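Local atomic coordinates of esterase (Thermotoga maritima, PDB entry 3DOH), a protein that probably hydrolyses carboxylic esters, as a thermostable esterase that joins an alpha/beta-hydrolase domain to an immunoglobulin-like domain. Residues L162-D167 against P213-A218; R172-V177 against E257-E262. One frame throughout, in Å; residues are numbered along the deposited sequence.

Overall arrangement
Interactions 1 and 2 illustrate how a sheet draws together pieces that are scattered along a chain. Their centres lie 9 Å apart, and their segments alternate in sequence: 162-167, 172-177, 213-218, then 257-262. They share strands 174-180 and 215-219 as neighbours in one sheet: 215-219 pairs antiparallel with 157-163 on one flank and parallel with 174-180 on the other, where Phe-215 and Leu-217 bond to Val-177. In interaction 2 the short strand 260-261, which follows helix 242-257, pairs with the start of 174-180 before the chain turns a corner at Glu-262. Strand 264-270 then lies parallel beside 174-180 in the mixed alpha/beta-hydrolase sheet and runs to a probable nucleophile elbow. Both contacts thus build the catalytic domain's framework.

Interaction 1. Residues L162-D167 against P213-A218; sequences LFVPKD and PCFVLA
Leu-162 and Phe-163 run antiparallel to Leu-217 and Val-216, with Phe-163 and Val-216 as the hydrogen-bonded pair and Leu-162 and Leu-217 as the adjoining non-hydrogen-bonded one. Phe-163 N reaches Val-216 O at 2.8 Å, and the return bond from Val-216 N to Phe-163 O is longer, at 3.3 Å. Where the strand gives out, side chains take over. Pro-165 lays its CD over the centre of one face of the Phe-215 ring, 3.4 Å from the centroid and 3° off the normal, a CH-pi contact. The ring is brought there by a first torsion that sets CG beside the backbone N (chi1 -68°). Val-164 lies alongside it, CG2 being 3.9 Å from Phe-215 CE2, while Tyr-258 meets the same ring from outside the pair of segments. An alanine in place of Phe-215 would remove that surface and is likely to leave Pro-165 and Val-164 facing a gap. On the face carrying Phe-163 and Val-216, the two CB atoms pack at 3.9 Å. Here the Phe-163 ring turns its edge to Cys-214 O, which lies in the ring plane, 3.3 Å from CD2. Helix 242-257 covers Leu-162 and Leu-217 on the other face. The chemistry is thus divided: backbone bonds set the register, and apolar side chains, with proline on phenylalanine, carry the pairing past the strand's end.

Interaction 2. Residues R172-V177 against E257-E262; sequences RKYPLV and EYNIDE
Asn-259 meets the chain from Arg-172 to Tyr-174 with both its side chain and its backbone. Its CG stands between the backbone N and the carbonyl carbon (chi1 59°), a setting that carries the amide to the chain just ahead of strand 174-180, and ND2 donates to Arg-172 O at 2.8 Å, almost in line with the carbonyl bond. The same ND2 lies at the edge of the Tyr-174 ring, 3.7 Å from CE2; amide and ring run side by side with their planes 89° apart. Asn-259, the central residue of an inverse gamma turn, accepts a hydrogen bond on its backbone O from Tyr-174 N, 3.0 Å away. Two residues on, Asp-261 N reaches Tyr-174 O at 2.7 Å from well above the carbonyl plane (46° out of it), completing the parallel bridge of Tyr-174 with Ile-260. Beyond the bridge along strand 174-180, Leu-176 CB packs on Ile-260 CG2 at 3.8 Å. Lys-173, extended beyond CG, passes Ile-260 O with CE 3.6 Å away. Its NZ forms a salt bridge with OE1 of Glu-262, whose chain bends at chi2 to meet it, although the modelled separation is doubtfully short. The Asp-261 carboxylate instead takes Asn-263 N, and Tyr-174 OH bonds to Asn-169 O. Backbone bonds and one side-chain amide therefore hold the turn after helix 242-257 to the start of strand 174-180, with the ion pair at an exposed margin.

Interaction 1. Residues L162-D167 against P213-A218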
loop_
_atom_site.group_PDB
_atom_site.type_symbol
_atom_site.label_atom_id
_atom_site.label_comp_id
_atom_site.label_asym_id
_atom_site.label_seq_id
_atom_site.Cartn_x
_atom_site.Cartn_y
_atom_site.Cartn_z
ATOM N N LEU A 162 -34.296 24.718 23.628
ATOM C CA LEU A 162 -34.135 26.142 23.358
ATOM C C LEU A 162 -32.797 26.634 23.876
ATOM O O LEU A 162 -32.479 26.394 25.022
ATOM C CB LEU A 162 -35.244 26.922 24.065
ATOM C CG LEU A 162 -35.123 28.449 24.125
ATOM C CD1 LEU A 162 -35.619 29.089 22.825
ATOM C CD2 LEU A 162 -35.926 28.976 25.299
ATOM N N PHE A 163 -32.031 27.325 23.042
ATOM C CA PHE A 163 -30.752 27.956 23.464
ATOM C C PHE A 163 -31.018 29.411 23.796
ATOM O O PHE A 163 -31.570 30.143 23.004
ATOM C CB PHE A 163 -29.689 27.862 22.341
ATOM C CG PHE A 163 -28.339 28.540 22.645
ATOM C CD1 PHE A 163 -27.276 27.811 23.236
ATOM C CD2 PHE A 163 -28.096 29.861 22.242
ATOM C CE1 PHE A 163 -25.984 28.400 23.446
ATOM C CE2 PHE A 163 -26.825 30.479 22.463
ATOM C CZ PHE A 163 -25.764 29.734 23.075
ATOM N N VAL A 164 -30.611 29.833 24.969
ATOM C CA VAL A 164 -30.729 31.225 25.356
ATOM C C VAL A 164 -29.315 31.841 25.384
ATOM O O VAL A 164 -28.432 31.283 25.996
ATOM C CB VAL A 164 -31.429 31.292 26.759
ATOM C CG1 VAL A 164 -31.399 32.706 27.376
ATOM C CG2 VAL A 164 -32.877 30.748 26.659
ATOM N N PRO A 165 -29.098 32.992 24.711
ATOM C CA PRO A 165 -27.725 33.560 24.702
ATOM C C PRO A 165 -27.223 33.915 26.117
ATOM O O PRO A 165 -28.024 34.110 27.022
ATOM C CB PRO A 165 -27.838 34.820 23.823
ATOM C CG PRO A 165 -29.300 34.971 23.435
ATOM C CD PRO A 165 -30.082 33.814 23.975
ATOM N N LYS A 166 -25.906 33.969 26.297
ATOM C CA LYS A 166 -25.331 34.310 27.584
ATOM C C LYS A 166 -24.498 35.579 27.544
ATOM O O LYS A 166 -23.853 35.882 26.531
ATOM C CB LYS A 166 -24.479 33.160 28.130
ATOM C CG LYS A 166 -23.710 32.323 27.064
ATOM C CD LYS A 166 -22.257 31.973 27.488
ATOM C CE LYS A 166 -22.126 31.741 29.005
ATOM N NZ LYS A 166 -20.712 31.347 29.462
ATOM N N ASP A 167 -24.506 36.278 28.683
ATOM C CA ASP A 167 -23.777 37.529 28.945
ATOM C C ASP A 167 -24.169 38.534 27.926
ATOM O O ASP A 167 -23.332 39.215 27.349
ATOM C CB ASP A 167 -22.256 37.375 28.901
ATOM C CG ASP A 167 -21.743 36.304 29.828
ATOM O OD1 ASP A 167 -22.563 35.599 30.472
ATOM O OD2 ASP A 167 -20.497 36.166 29.900
ATOM N N PRO A 213 -25.304 36.837 18.674
ATOM C CA PRO A 213 -26.170 36.301 19.729
ATOM C C PRO A 213 -27.635 36.292 19.308
ATOM O O PRO A 213 -28.040 37.094 18.466
ATOM C CB PRO A 213 -25.960 37.284 20.882
ATOM C CG PRO A 213 -25.597 38.564 20.215
ATOM C CD PRO A 213 -24.800 38.183 19.000
ATOM N N CYS A 214 -28.419 35.393 19.894
ATOM C CA CYS A 214 -29.028 34.301 19.144
ATOM C C CYS A 214 -29.737 33.320 20.072
ATOM O O CYS A 214 -29.108 32.693 20.925
ATOM C CB CYS A 214 -27.974 33.569 18.311
ATOM S SG CYS A 214 -28.637 32.271 17.240
ATOM N N PHE A 215 -31.049 33.192 19.901
ATOM C CA PHE A 215 -31.778 32.067 20.432
ATOM C C PHE A 215 -31.956 31.003 19.346
ATOM O O PHE A 215 -32.051 31.310 18.141
ATOM C CB PHE A 215 -33.177 32.505 20.854
ATOM C CG PHE A 215 -33.224 33.432 22.050
ATOM C CD1 PHE A 215 -33.033 34.802 21.904
ATOM C CD2 PHE A 215 -33.551 32.941 23.309
ATOM C CE1 PHE A 215 -33.104 35.665 23.002
ATOM C CE2 PHE A 215 -33.642 33.806 24.425
ATOM C CZ PHE A 215 -33.418 35.153 24.276
ATOM N N VAL A 216 -32.036 29.749 19.789
ATOM C CA VAL A 216 -32.323 28.633 18.901
ATOM C C VAL A 216 -33.404 27.775 19.492
ATOM O O VAL A 216 -33.256 27.250 20.580
ATOM C CB VAL A 216 -31.107 27.733 18.686
ATOM C CG1 VAL A 216 -31.398 26.667 17.632
ATOM C CG2 VAL A 216 -29.907 28.548 18.275
ATOM N N LEU A 217 -34.479 27.612 18.741
ATOM C CA LEU A 217 -35.545 26.736 19.121
ATOM C C LEU A 217 -35.498 25.536 18.207
ATOM O O LEU A 217 -35.500 25.657 16.972
ATOM C CB LEU A 217 -36.881 27.461 18.978
ATOM C CG LEU A 217 -38.121 26.624 18.723
ATOM C CD1 LEU A 217 -38.447 25.828 19.916
ATOM C CD2 LEU A 217 -39.258 27.515 18.369
ATOM N N ALA A 218 -35.497 24.365 18.832
ATOM C CA ALA A 218 -35.416 23.114 18.114
ATOM C C ALA A 218 -36.521 22.231 18.650
ATOM O O ALA A 218 -36.374 21.586 19.686
ATOM C CB ALA A 218 -34.048 22.475 18.330
#

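Interaction 2. Residues R172-V177 against E257-E262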
loop_
_atom_site.group_PDB
_atom_site.type_symbol
_atom_site.label_atom_id
_atom_site.label_comp_id
_atom_site.label_asym_id
_atom_site.label_seq_id
_atom_site.Cartn_x
_atom_site.Cartn_y
_atom_site.Cartn_z
ATOM N N ARG A 172 -31.379 44.973 25.076
ATOM C CA ARG A 172 -31.489 44.790 23.614
ATOM C C ARG A 172 -32.298 43.516 23.272
ATOM O O ARG A 172 -32.530 42.666 24.135
ATOM C CB ARG A 172 -30.092 44.763 22.938
ATOM C CG ARG A 172 -29.403 46.154 22.786
ATOM C CD ARG A 172 -28.045 46.128 22.027
ATOM N NE ARG A 172 -26.974 46.724 22.839
ATOM C CZ ARG A 172 -26.129 46.035 23.629
ATOM N NH1 ARG A 172 -26.190 44.712 23.704
ATOM N NH2 ARG A 172 -25.200 46.664 24.351
ATOM N N LYS A 173 -32.725 43.395 22.019
ATOM C CA LYS A 173 -33.448 42.211 21.537
ATOM C C LYS A 173 -32.616 41.424 20.519
ATOM O O LYS A 173 -31.829 42.019 19.776
ATOM C CB LYS A 173 -34.768 42.629 20.882
ATOM C CG LYS A 173 -35.904 42.925 21.865
ATOM C CD LYS A 173 -37.152 43.451 21.130
ATOM C CE LYS A 173 -38.465 43.150 21.896
ATOM N NZ LYS A 173 -39.669 43.564 21.089
ATOM N N TYR A 174 -32.811 40.099 20.463
ATOM C CA TYR A 174 -31.973 39.205 19.641
ATOM C C TYR A 174 -32.787 38.256 18.754
ATOM O O TYR A 174 -33.922 37.943 19.065
ATOM C CB TYR A 174 -31.000 38.396 20.501
ATOM C CG TYR A 174 -30.120 39.241 21.394
ATOM C CD1 TYR A 174 -28.946 39.824 20.899
ATOM C CD2 TYR A 174 -30.468 39.456 22.750
ATOM C CE1 TYR A 174 -28.150 40.593 21.701
ATOM C CE2 TYR A 174 -29.681 40.224 23.564
ATOM C CZ TYR A 174 -28.527 40.809 23.042
ATOM O OH TYR A 174 -27.721 41.570 23.868
ATOM N N PRO A 175 -32.192 37.793 17.637
ATOM C CA PRO A 175 -32.789 36.892 16.665
ATOM C C PRO A 175 -33.183 35.543 17.245
ATOM O O PRO A 175 -32.620 35.101 18.261
ATOM C CB PRO A 175 -31.639 36.642 15.693
ATOM C CG PRO A 175 -30.734 37.783 15.887
ATOM C CD PRO A 175 -30.812 38.143 17.280
ATOM N N LEU A 176 -34.108 34.863 16.585
ATOM C CA LEU A 176 -34.420 33.509 16.966
ATOM C C LEU A 176 -34.219 32.657 15.742
ATOM O O LEU A 176 -34.783 32.946 14.662
ATOM C CB LEU A 176 -35.862 33.400 17.472
ATOM C CG LEU A 176 -36.494 32.020 17.696
ATOM C CD1 LEU A 176 -35.882 31.234 18.850
ATOM C CD2 LEU A 176 -37.987 32.162 17.916
ATOM N N VAL A 177 -33.401 31.619 15.873
ATOM C CA VAL A 177 -33.366 30.626 14.808
ATOM C C VAL A 177 -34.214 29.427 15.221
ATOM O O VAL A 177 -33.987 28.818 16.300
ATOM C CB VAL A 177 -31.923 30.197 14.432
ATOM C CG1 VAL A 177 -31.967 29.060 13.402
ATOM C CG2 VAL A 177 -31.091 31.383 13.904
ATOM N N GLU A 257 -42.139 35.347 26.426
ATOM C CA GLU A 257 -41.218 35.134 27.555
ATOM C C GLU A 257 -39.855 35.784 27.457
ATOM O O GLU A 257 -39.154 35.818 28.443
ATOM C CB GLU A 257 -40.964 33.642 27.777
ATOM C CG GLU A 257 -41.975 32.905 28.611
ATOM C CD GLU A 257 -42.045 31.448 28.235
ATOM O OE1 GLU A 257 -41.544 31.114 27.153
ATOM O OE2 GLU A 257 -42.609 30.620 28.983
ATOM N N TYR A 258 -39.430 36.206 26.259
ATOM C CA TYR A 258 -38.004 36.521 26.015
ATOM C C TYR A 258 -37.765 37.758 25.178
ATOM O O TYR A 258 -38.645 38.213 24.436
ATOM C CB TYR A 258 -37.276 35.327 25.375
ATOM C CG TYR A 258 -37.079 34.112 26.268
ATOM C CD1 TYR A 258 -36.106 34.106 27.299
ATOM C CD2 TYR A 258 -37.844 32.953 26.077
ATOM C CE1 TYR A 258 -35.916 32.968 28.125
ATOM C CE2 TYR A 258 -37.667 31.814 26.904
ATOM C CZ TYR A 258 -36.709 31.849 27.916
ATOM O OH TYR A 258 -36.550 30.752 28.690
ATOM N N ASN A 259 -36.545 38.290 25.297
ATOM C CA ASN A 259 -36.149 39.481 24.529
ATOM C C ASN A 259 -35.673 39.077 23.116
ATOM O O ASN A 259 -34.491 39.164 22.757
ATOM C CB ASN A 259 -35.148 40.354 25.312
ATOM C CG ASN A 259 -33.865 39.610 25.681
ATOM O OD1 ASN A 259 -33.887 38.409 25.989
ATOM N ND2 ASN A 259 -32.727 40.335 25.666
ATOM N N ILE A 260 -36.635 38.582 22.345
ATOM C CA ILE A 260 -36.409 38.075 21.015
ATOM C C ILE A 260 -36.916 39.172 20.104
ATOM O O ILE A 260 -37.820 39.933 20.495
ATOM C CB ILE A 260 -37.126 36.712 20.818
ATOM C CG1 ILE A 260 -36.403 35.624 21.673
ATOM C CG2 ILE A 260 -37.263 36.348 19.346
ATOM C CD1 ILE A 260 -37.136 34.274 21.790
ATOM N N ASP A 261 -36.285 39.301 18.933
ATOM C CA ASP A 261 -36.591 40.359 17.976
ATOM C C ASP A 261 -37.621 39.864 16.971
ATOM O O ASP A 261 -37.295 39.046 16.116
ATOM C CB ASP A 261 -35.293 40.811 17.288
ATOM C CG ASP A 261 -35.519 41.911 16.267
ATOM O OD1 ASP A 261 -36.672 42.048 15.803
ATOM O OD2 ASP A 261 -34.551 42.647 15.946
ATOM N N GLU A 262 -38.866 40.336 17.089
ATOM C CA GLU A 262 -39.938 39.941 16.148
ATOM C C GLU A 262 -39.481 40.065 14.688
ATOM O O GLU A 262 -40.042 39.428 13.807
ATOM C CB GLU A 262 -41.244 40.777 16.300
ATOM C CG GLU A 262 -41.502 41.458 17.653
ATOM C CD GLU A 262 -40.606 42.692 17.924
ATOM O OE1 GLU A 262 -39.718 42.626 18.829
ATOM O OE2 GLU A 262 -40.797 43.728 17.219
#